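Local coordinates for protein citryl-spermidine/3,4-dihydroxybenzoyl-citryl-spermidine:spermidine ligase (Bacillus anthracis, PDB 3TO3) that catalyses the ATP-dependent condensation of spermidine with citryl-spermidine intermediates in the biosynthesis of the siderophore petrobactin, at residues Ala44-Ile56 against Thr67-Ile81. Sequence-based numbering, arbitrary orientation.
Sequences ARIEKEEQILFLI and TYECYGRERITFGRI
The carbonyl O of C70 receives the backbone N of F54 at 2.7 Å over a nearly straight N-H...O path (175°), at the middle of an antiparallel hairpin that belongs to a sheet away from the ATP site. Two further hydrogen-bonded pairs, I52 with G72 and I56 with Y68, bring the backbone bonds between the strands to six. L53 with Y71 and L55 with E69 are the non-hydrogen-bonded pairs, and their side chains share one face of the sheet. There CD1 of L53 lies over the middle of the Y71 ring, 4.0 Å from its centroid and 7° off the ring normal, a CH-pi contact. CG of L53, anti to the backbone N (chi1 177°), helps bring the methyl there. L55 and E69 run side by side, CD2 of L55 against CG of E69.

On the opposite face the F54 ring turns its edge to the second strand, with C70 O and G72 N near its plane. With no CB on G72, the ring edge can lie close against its backbone, CE2 of F54 3.9 Å from CA of G72. CG2 of I52 covers one face of this ring, and CZ reaches CG2 of I81, while I36 of helix 18-37 also packs against F54. Farther out, beyond the F54 ring, R45 stretches out to E74 in a bent, rather long salt bridge, NH1 of R45 to OE1 of E74 3.2 Å; the carboxylate oxygen lies near the guanidinium plane but is approached from above its own. A water links E50 O to E74 N where the strands part, and R73 ties the hairpin outward to D84 and D526.

The six backbone bonds thus fix the register, while the side chains pack one apolar face against helix 18-37 and R45 with E74 adds a charged pair between exposed residues.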
ATOM      1  N   ALA B  44     -12.849 -21.281 -27.634  1.00 43.08           N
ATOM      2  CA  ALA B  44     -13.516 -22.258 -28.476  1.00 46.65           C
ATOM      3  C   ALA B  44     -14.270 -23.208 -27.556  1.00 50.10           C
ATOM      4  O   ALA B  44     -13.792 -23.501 -26.466  1.00 50.75           O
ATOM      5  CB  ALA B  44     -12.503 -23.029 -29.362  1.00 36.28           C
ATOM      6  N   ARG B  45     -15.451 -23.659 -27.989  1.00 51.59           N
ATOM      7  CA  ARG B  45     -16.270 -24.586 -27.213  1.00 46.85           C
ATOM      8  C   ARG B  45     -16.555 -25.819 -28.024  1.00 52.46           C
ATOM      9  O   ARG B  45     -17.231 -25.740 -29.053  1.00 64.70           O
ATOM     10  CB  ARG B  45     -17.610 -23.965 -26.781  1.00 44.74           C
ATOM     11  CG  ARG B  45     -17.480 -22.858 -25.758  1.00 48.79           C
ATOM     12  CD  ARG B  45     -18.824 -22.288 -25.253  1.00 43.66           C
ATOM     13  NE  ARG B  45     -18.581 -20.960 -24.693  1.00 45.18           N
ATOM     14  CZ  ARG B  45     -19.376 -20.307 -23.844  1.00 48.06           C
ATOM     15  NH1 ARG B  45     -20.491 -20.881 -23.414  1.00 44.58           N
ATOM     16  NH2 ARG B  45     -19.044 -19.071 -23.412  1.00 41.30           N
ATOM     17  N   ILE B  46     -16.050 -26.964 -27.566  1.00 49.17           N
ATOM     18  CA  ILE B  46     -16.372 -28.239 -28.204  1.00 48.54           C
ATOM     19  C   ILE B  46     -17.332 -29.064 -27.359  1.00 53.13           C
ATOM     20  O   ILE B  46     -17.009 -29.437 -26.236  1.00 47.45           O
ATOM     21  CB  ILE B  46     -15.147 -29.074 -28.404  1.00 58.04           C
ATOM     22  CG1 ILE B  46     -14.026 -28.212 -28.989  1.00 56.96           C
ATOM     23  CG2 ILE B  46     -15.516 -30.269 -29.271  1.00 50.04           C
ATOM     24  CD1 ILE B  46     -12.977 -29.028 -29.679  1.00 62.49           C
ATOM     25  N   GLU B  47     -18.509 -29.353 -27.893  1.00 64.71           N
ATOM     26  CA  GLU B  47     -19.541 -29.970 -27.070  1.00 81.47           C
ATOM     27  C   GLU B  47     -19.534 -31.494 -27.127  1.00 85.14           C
ATOM     28  O   GLU B  47     -19.593 -32.086 -28.196  1.00 84.06           O
ATOM     29  CB  GLU B  47     -20.930 -29.397 -27.394  1.00100.84           C
ATOM     30  CG  GLU B  47     -21.429 -29.656 -28.827  1.00119.02           C
ATOM     31  CD  GLU B  47     -22.759 -28.956 -29.141  1.00126.63           C
ATOM     32  OE1 GLU B  47     -23.812 -29.636 -29.126  1.00128.69           O
ATOM     33  OE2 GLU B  47     -22.746 -27.730 -29.406  1.00127.33           O
ATOM     34  N   LYS B  48     -19.385 -32.098 -25.950  1.00 96.61           N
ATOM     35  CA  LYS B  48     -19.681 -33.505 -25.692  1.00105.00           C
ATOM     36  C   LYS B  48     -21.178 -33.589 -25.421  1.00111.21           C
ATOM     37  O   LYS B  48     -21.911 -32.640 -25.680  1.00113.52           O
ATOM     38  CB  LYS B  48     -18.905 -34.002 -24.470  1.00108.56           C
ATOM     39  CG  LYS B  48     -17.392 -33.739 -24.511  1.00107.23           C
ATOM     40  CD  LYS B  48     -16.720 -34.120 -23.182  1.00101.00           C
ATOM     41  CE  LYS B  48     -16.855 -35.621 -22.861  1.00 97.23           C
ATOM     42  NZ  LYS B  48     -15.753 -36.488 -23.406  1.00 89.62           N
ATOM     43  N   GLU B  49     -21.653 -34.720 -24.923  1.00120.10           N
ATOM     44  CA  GLU B  49     -23.079 -34.838 -24.655  1.00127.73           C
ATOM     45  C   GLU B  49     -23.522 -33.717 -23.706  1.00117.09           C
ATOM     46  O   GLU B  49     -24.363 -32.882 -24.045  1.00108.70           O
ATOM     47  CB  GLU B  49     -23.399 -36.236 -24.100  1.00141.39           C
ATOM     48  CG  GLU B  49     -23.934 -36.289 -22.672  1.00151.43           C
ATOM     49  CD  GLU B  49     -25.453 -36.403 -22.613  1.00159.27           C
ATOM     50  OE1 GLU B  49     -25.991 -36.665 -21.511  1.00159.72           O
ATOM     51  OE2 GLU B  49     -26.107 -36.233 -23.670  1.00161.66           O
ATOM     52  N   GLU B  50     -22.890 -33.686 -22.542  1.00114.78           N
ATOM     53  CA  GLU B  50     -23.172 -32.724 -21.472  1.00113.92           C
ATOM     54  C   GLU B  50     -22.053 -31.690 -21.372  1.00 96.54           C
ATOM     55  O   GLU B  50     -22.293 -30.480 -21.361  1.00 86.30           O
ATOM     56  CB  GLU B  50     -23.466 -33.404 -20.127  1.00123.59           C
ATOM     57  CG  GLU B  50     -24.936 -33.838 -19.949  1.00129.40           C
ATOM     58  CD  GLU B  50     -25.941 -32.669 -19.963  1.00127.45           C
ATOM     59  OE1 GLU B  50     -27.018 -32.808 -19.334  1.00123.74           O
ATOM     60  OE2 GLU B  50     -25.668 -31.625 -20.602  1.00125.91           O
ATOM     61  N   GLN B  51     -20.845 -32.209 -21.183  1.00 87.15           N
ATOM     62  CA  GLN B  51     -19.638 -31.424 -21.020  1.00 74.55           C
ATOM     63  C   GLN B  51     -19.286 -30.534 -22.222  1.00 62.36           C
ATOM     64  O   GLN B  51     -19.716 -30.740 -23.342  1.00 64.09           O
ATOM     65  CB  GLN B  51     -18.468 -32.382 -20.763  1.00 77.43           C
ATOM     66  CG  GLN B  51     -18.630 -33.266 -19.536  1.00 80.25           C
ATOM     67  CD  GLN B  51     -17.853 -32.751 -18.329  1.00 81.70           C
ATOM     68  OE1 GLN B  51     -16.806 -33.296 -17.982  1.00 89.47           O
ATOM     69  NE2 GLN B  51     -18.361 -31.707 -17.687  1.00 68.82           N
ATOM     70  N   ILE B  52     -18.513 -29.507 -21.939  1.00 56.25           N
ATOM     71  CA  ILE B  52     -17.919 -28.662 -22.941  1.00 52.50           C
ATOM     72  C   ILE B  52     -16.417 -28.685 -22.677  1.00 51.12           C
ATOM     73  O   ILE B  52     -15.992 -28.539 -21.532  1.00 49.46           O
ATOM     74  CB  ILE B  52     -18.441 -27.215 -22.795  1.00 48.02           C
ATOM     75  CG1 ILE B  52     -19.900 -27.139 -23.237  1.00 50.38           C
ATOM     76  CG2 ILE B  52     -17.580 -26.234 -23.590  1.00 48.77           C
ATOM     77  CD1 ILE B  52     -20.675 -25.978 -22.614  1.00 54.78           C
ATOM     78  N   LEU B  53     -15.618 -28.906 -23.718  1.00 46.80           N
ATOM     79  CA  LEU B  53     -14.182 -28.637 -23.640  1.00 45.66           C
ATOM     80  C   LEU B  53     -13.932 -27.174 -24.008  1.00 49.24           C
ATOM     81  O   LEU B  53     -14.313 -26.734 -25.090  1.00 47.27           O
ATOM     82  CB  LEU B  53     -13.405 -29.543 -24.597  1.00 41.43           C
ATOM     83  CG  LEU B  53     -11.898 -29.292 -24.641  1.00 43.23           C
ATOM     84  CD1 LEU B  53     -11.312 -29.329 -23.226  1.00 42.80           C
ATOM     85  CD2 LEU B  53     -11.257 -30.356 -25.520  1.00 45.21           C
ATOM     86  N   PHE B  54     -13.314 -26.415 -23.113  1.00 44.36           N
ATOM     87  CA  PHE B  54     -13.038 -25.016 -23.401  1.00 42.09           C
ATOM     88  C   PHE B  54     -11.562 -24.899 -23.769  1.00 46.84           C
ATOM     89  O   PHE B  54     -10.707 -25.400 -23.044  1.00 49.80           O
ATOM     90  CB  PHE B  54     -13.317 -24.121 -22.186  1.00 41.43           C
ATOM     91  CG  PHE B  54     -14.755 -24.069 -21.760  1.00 42.93           C
ATOM     92  CD1 PHE B  54     -15.605 -23.064 -22.238  1.00 38.21           C
ATOM     93  CD2 PHE B  54     -15.257 -24.981 -20.841  1.00 35.73           C
ATOM     94  CE1 PHE B  54     -16.957 -22.985 -21.839  1.00 37.59           C
ATOM     95  CE2 PHE B  54     -16.605 -24.898 -20.424  1.00 43.05           C
ATOM     96  CZ  PHE B  54     -17.457 -23.901 -20.938  1.00 39.15           C
ATOM     97  N   LEU B  55     -11.276 -24.244 -24.892  1.00 42.28           N
ATOM     98  CA  LEU B  55      -9.904 -23.989 -25.318  1.00 43.54           C
ATOM     99  C   LEU B  55      -9.661 -22.500 -25.322  1.00 44.60           C
ATOM    100  O   LEU B  55     -10.183 -21.800 -26.173  1.00 54.14           O
ATOM    101  CB  LEU B  55      -9.666 -24.555 -26.719  1.00 43.77           C
ATOM    102  CG  LEU B  55     -10.050 -26.040 -26.864  1.00 49.82           C
ATOM    103  CD1 LEU B  55     -10.098 -26.569 -28.317  1.00 48.89           C
ATOM    104  CD2 LEU B  55      -9.108 -26.905 -26.049  1.00 55.30           C
ATOM    105  N   ILE B  56      -8.853 -22.017 -24.379  1.00 47.21           N
ATOM    106  CA  ILE B  56      -8.580 -20.592 -24.245  1.00 43.99           C
ATOM    107  C   ILE B  56      -7.229 -20.233 -24.835  1.00 48.74           C
ATOM    108  O   ILE B  56      -6.207 -20.820 -24.480  1.00 55.03           O
ATOM    109  CB  ILE B  56      -8.612 -20.143 -22.760  1.00 41.21           C
ATOM    110  CG1 ILE B  56      -9.934 -20.486 -22.105  1.00 42.57           C
ATOM    111  CG2 ILE B  56      -8.340 -18.648 -22.614  1.00 42.23           C
ATOM    112  CD1 ILE B  56      -9.821 -20.572 -20.573  1.00 39.99           C
ATOM    113  N   THR B  67      -2.230 -22.551 -25.293  1.00 56.20           N
ATOM    114  CA  THR B  67      -3.651 -22.830 -25.107  1.00 48.30           C
ATOM    115  C   THR B  67      -3.899 -23.348 -23.694  1.00 54.59           C
ATOM    116  O   THR B  67      -3.156 -24.197 -23.206  1.00 51.94           O
ATOM    117  CB  THR B  67      -4.165 -23.842 -26.164  1.00 64.65           C
ATOM    118  OG1 THR B  67      -4.471 -23.141 -27.369  1.00 71.01           O
ATOM    119  CG2 THR B  67      -5.429 -24.530 -25.706  1.00 71.58           C
ATOM    120  N   TYR B  68      -4.945 -22.833 -23.042  1.00 53.43           N
ATOM    121  CA  TYR B  68      -5.428 -23.390 -21.777  1.00 45.02           C
ATOM    122  C   TYR B  68      -6.696 -24.205 -21.979  1.00 48.66           C
ATOM    123  O   TYR B  68      -7.621 -23.752 -22.639  1.00 52.60           O
ATOM    124  CB  TYR B  68      -5.664 -22.290 -20.758  1.00 43.19           C
ATOM    125  CG  TYR B  68      -4.394 -21.603 -20.352  1.00 45.69           C
ATOM    126  CD1 TYR B  68      -3.648 -22.088 -19.303  1.00 43.70           C
ATOM    127  CD2 TYR B  68      -3.916 -20.491 -21.043  1.00 45.86           C
ATOM    128  CE1 TYR B  68      -2.490 -21.493 -18.927  1.00 46.53           C
ATOM    129  CE2 TYR B  68      -2.731 -19.876 -20.671  1.00 34.36           C
ATOM    130  CZ  TYR B  68      -2.036 -20.387 -19.590  1.00 47.29           C
ATOM    131  OH  TYR B  68      -0.865 -19.839 -19.148  1.00 53.30           O
ATOM    132  N   GLU B  69      -6.733 -25.405 -21.404  1.00 48.33           N
ATOM    133  CA  GLU B  69      -7.819 -26.347 -21.648  1.00 48.66           C
ATOM    134  C   GLU B  69      -8.492 -26.742 -20.362  1.00 47.62           C
ATOM    135  O   GLU B  69      -7.831 -26.978 -19.362  1.00 46.34           O
ATOM    136  CB  GLU B  69      -7.297 -27.639 -22.271  1.00 50.92           C
ATOM    137  CG  GLU B  69      -6.969 -27.558 -23.738  1.00 71.97           C
ATOM    138  CD  GLU B  69      -6.550 -28.910 -24.330  1.00 82.28           C
ATOM    139  OE1 GLU B  69      -6.595 -29.945 -23.610  1.00 84.58           O
ATOM    140  OE2 GLU B  69      -6.170 -28.928 -25.523  1.00 85.26           O
ATOM    141  N   CYS B  70      -9.809 -26.836 -20.399  1.00 44.27           N
ATOM    142  CA  CYS B  70     -10.538 -27.420 -19.294  1.00 43.16           C
ATOM    143  C   CYS B  70     -11.922 -27.862 -19.722  1.00 47.01           C
ATOM    144  O   CYS B  70     -12.440 -27.385 -20.725  1.00 44.21           O
ATOM    145  CB  CYS B  70     -10.627 -26.436 -18.132  1.00 35.79           C
ATOM    146  SG  CYS B  70     -11.330 -24.883 -18.553  1.00 46.22           S
ATOM    147  N   TYR B  71     -12.504 -28.776 -18.946  1.00 36.76           N
ATOM    148  CA  TYR B  71     -13.849 -29.258 -19.166  1.00 36.39           C
ATOM    149  C   TYR B  71     -14.821 -28.562 -18.197  1.00 40.32           C
ATOM    150  O   TYR B  71     -14.492 -28.310 -17.041  1.00 36.22           O
ATOM    151  CB  TYR B  71     -13.907 -30.774 -18.966  1.00 34.24           C
ATOM    152  CG  TYR B  71     -13.391 -31.588 -20.149  1.00 42.48           C
ATOM    153  CD1 TYR B  71     -12.091 -32.097 -20.166  1.00 39.86           C
ATOM    154  CD2 TYR B  71     -14.203 -31.852 -21.242  1.00 44.62           C
ATOM    155  CE1 TYR B  71     -11.616 -32.850 -21.250  1.00 41.78           C
ATOM    156  CE2 TYR B  71     -13.744 -32.606 -22.329  1.00 43.58           C
ATOM    157  CZ  TYR B  71     -12.446 -33.094 -22.330  1.00 53.72           C
ATOM    158  OH  TYR B  71     -11.992 -33.864 -23.404  1.00 57.18           O
ATOM    159  N   GLY B  72     -16.019 -28.254 -18.671  1.00 44.33           N
ATOM    160  CA  GLY B  72     -17.041 -27.726 -17.795  1.00 34.43           C
ATOM    161  C   GLY B  72     -18.404 -27.755 -18.433  1.00 40.62           C
ATOM    162  O   GLY B  72     -18.606 -28.402 -19.442  1.00 43.06           O
ATOM    163  N   ARG B  73     -19.342 -27.031 -17.837  1.00 45.47           N
ATOM    164  CA  ARG B  73     -20.723 -27.062 -18.254  1.00 43.96           C
ATOM    165  C   ARG B  73     -21.280 -25.644 -18.286  1.00 41.75           C
ATOM    166  O   ARG B  73     -20.824 -24.769 -17.538  1.00 40.81           O
ATOM    167  CB  ARG B  73     -21.541 -27.854 -17.230  1.00 39.56           C
ATOM    168  CG  ARG B  73     -21.214 -29.333 -17.099  1.00 47.51           C
ATOM    169  CD  ARG B  73     -21.886 -29.950 -15.845  1.00 44.56           C
ATOM    170  NE  ARG B  73     -21.146 -29.570 -14.634  1.00 46.99           N
ATOM    171  CZ  ARG B  73     -21.626 -29.615 -13.394  1.00 46.48           C
ATOM    172  NH1 ARG B  73     -22.888 -29.996 -13.142  1.00 35.80           N
ATOM    173  NH2 ARG B  73     -20.839 -29.264 -12.396  1.00 42.96           N
ATOM    174  N   GLU B  74     -22.300 -25.443 -19.116  1.00 37.78           N
ATOM    175  CA  GLU B  74     -23.134 -24.259 -19.053  1.00 45.93           C
ATOM    176  C   GLU B  74     -24.482 -24.650 -18.431  1.00 52.19           C
ATOM    177  O   GLU B  74     -25.198 -25.500 -18.967  1.00 55.41           O
ATOM    178  CB  GLU B  74     -23.338 -23.700 -20.446  1.00 51.03           C
ATOM    179  CG  GLU B  74     -23.999 -22.347 -20.487  1.00 67.87           C
ATOM    180  CD  GLU B  74     -23.927 -21.705 -21.878  1.00 80.26           C
ATOM    181  OE1 GLU B  74     -23.337 -20.598 -22.024  1.00 81.06           O
ATOM    182  OE2 GLU B  74     -24.458 -22.318 -22.829  1.00 82.78           O
ATOM    183  N   ARG B  75     -24.838 -24.020 -17.312  1.00 42.57           N
ATOM    184  CA  ARG B  75     -25.936 -24.529 -16.473  1.00 36.75           C
ATOM    185  C   ARG B  75     -27.229 -23.796 -16.699  1.00 38.01           C
ATOM    186  O   ARG B  75     -27.211 -22.593 -16.966  1.00 45.89           O
ATOM    187  CB  ARG B  75     -25.581 -24.308 -15.031  1.00 41.33           C
ATOM    188  CG  ARG B  75     -24.249 -24.805 -14.702  1.00 46.23           C
ATOM    189  CD  ARG B  75     -24.472 -26.164 -14.149  1.00 61.50           C
ATOM    190  NE  ARG B  75     -23.645 -26.253 -12.979  1.00 63.79           N
ATOM    191  CZ  ARG B  75     -23.949 -26.921 -11.886  1.00 52.21           C
ATOM    192  NH1 ARG B  75     -25.104 -27.579 -11.781  1.00 39.85           N
ATOM    193  NH2 ARG B  75     -23.069 -26.897 -10.896  1.00 52.75           N
ATOM    194  N   ILE B  76     -28.357 -24.493 -16.567  1.00 39.77           N
ATOM    195  CA  ILE B  76     -29.637 -23.834 -16.770  1.00 41.73           C
ATOM    196  C   ILE B  76     -29.852 -22.729 -15.737  1.00 50.13           C
ATOM    197  O   ILE B  76     -30.692 -21.840 -15.956  1.00 59.85           O
ATOM    198  CB  ILE B  76     -30.849 -24.800 -16.778  1.00 62.98           C
ATOM    199  CG1 ILE B  76     -31.272 -25.119 -15.358  1.00 59.45           C
ATOM    200  CG2 ILE B  76     -30.554 -26.070 -17.539  1.00 64.01           C
ATOM    201  CD1 ILE B  76     -32.690 -25.487 -15.270  1.00 64.75           C
ATOM    202  N   THR B  77     -29.045 -22.693 -14.670  1.00 47.57           N
ATOM    203  CA  THR B  77     -29.291 -21.661 -13.681  1.00 40.79           C
ATOM    204  C   THR B  77     -28.462 -20.442 -14.150  1.00 39.56           C
ATOM    205  O   THR B  77     -27.315 -20.253 -13.787  1.00 35.38           O
ATOM    206  CB  THR B  77     -28.759 -22.184 -12.291  1.00 46.94           C
ATOM    207  OG1 THR B  77     -29.632 -23.206 -11.794  1.00 43.91           O
ATOM    208  CG2 THR B  77     -28.608 -21.069 -11.210  1.00 36.72           C
ATOM    209  N   PHE B  78     -29.166 -19.525 -14.808  1.00 40.33           N
ATOM    210  CA  PHE B  78     -28.623 -18.270 -15.350  1.00 45.50           C
ATOM    211  C   PHE B  78     -27.484 -18.404 -16.316  1.00 45.96           C
ATOM    212  O   PHE B  78     -26.779 -17.434 -16.559  1.00 42.79           O
ATOM    213  CB  PHE B  78     -28.243 -17.307 -14.219  1.00 43.41           C
ATOM    214  CG  PHE B  78     -29.399 -16.978 -13.343  1.00 43.66           C
ATOM    215  CD1 PHE B  78     -30.338 -16.065 -13.760  1.00 45.69           C
ATOM    216  CD2 PHE B  78     -29.604 -17.652 -12.153  1.00 40.35           C
ATOM    217  CE1 PHE B  78     -31.436 -15.778 -12.993  1.00 52.51           C
ATOM    218  CE2 PHE B  78     -30.715 -17.356 -11.380  1.00 45.69           C
ATOM    219  CZ  PHE B  78     -31.626 -16.431 -11.809  1.00 52.16           C
ATOM    220  N   GLY B  79     -27.353 -19.579 -16.920  1.00 46.52           N
ATOM    221  CA  GLY B  79     -26.230 -19.860 -17.796  1.00 41.41           C
ATOM    222  C   GLY B  79     -24.877 -19.838 -17.115  1.00 42.40           C
ATOM    223  O   GLY B  79     -23.865 -19.697 -17.784  1.00 45.18           O
ATOM    224  N   ARG B  80     -24.826 -19.983 -15.794  1.00 42.58           N
ATOM    225  CA  ARG B  80     -23.528 -19.962 -15.120  1.00 34.50           C
ATOM    226  C   ARG B  80     -22.620 -21.089 -15.666  1.00 35.98           C
ATOM    227  O   ARG B  80     -23.088 -22.159 -16.081  1.00 38.73           O
ATOM    228  CB  ARG B  80     -23.691 -20.140 -13.629  1.00 42.61           C
ATOM    229  CG  ARG B  80     -24.459 -19.067 -12.912  1.00 47.19           C
ATOM    230  CD  ARG B  80     -23.567 -17.961 -12.533  1.00 47.40           C
ATOM    231  NE  ARG B  80     -22.447 -18.383 -11.699  1.00 44.12           N
ATOM    232  CZ  ARG B  80     -22.468 -18.435 -10.366  1.00 44.57           C
ATOM    233  NH1 ARG B  80     -23.576 -18.126  -9.682  1.00 39.40           N
ATOM    234  NH2 ARG B  80     -21.373 -18.820  -9.713  1.00 39.51           N
ATOM    235  N   ILE B  81     -21.327 -20.819 -15.661  1.00 38.65           N
ATOM    236  CA  ILE B  81     -20.327 -21.751 -16.114  1.00 38.06           C
ATOM    237  C   ILE B  81     -19.774 -22.476 -14.905  1.00 42.40           C
ATOM    238  O   ILE B  81     -19.367 -21.852 -13.924  1.00 40.31           O
ATOM    239  CB  ILE B  81     -19.172 -20.994 -16.809  1.00 35.98           C
ATOM    240  CG1 ILE B  81     -19.701 -20.157 -17.969  1.00 34.54           C
ATOM    241  CG2 ILE B  81     -18.067 -21.951 -17.294  1.00 38.08           C
ATOM    242  CD1 ILE B  81     -20.356 -20.963 -19.046  1.00 36.23           C
TER
HETATM  243  O   HOH W   1     -23.098 -27.785 -20.673  1.00 50.69           O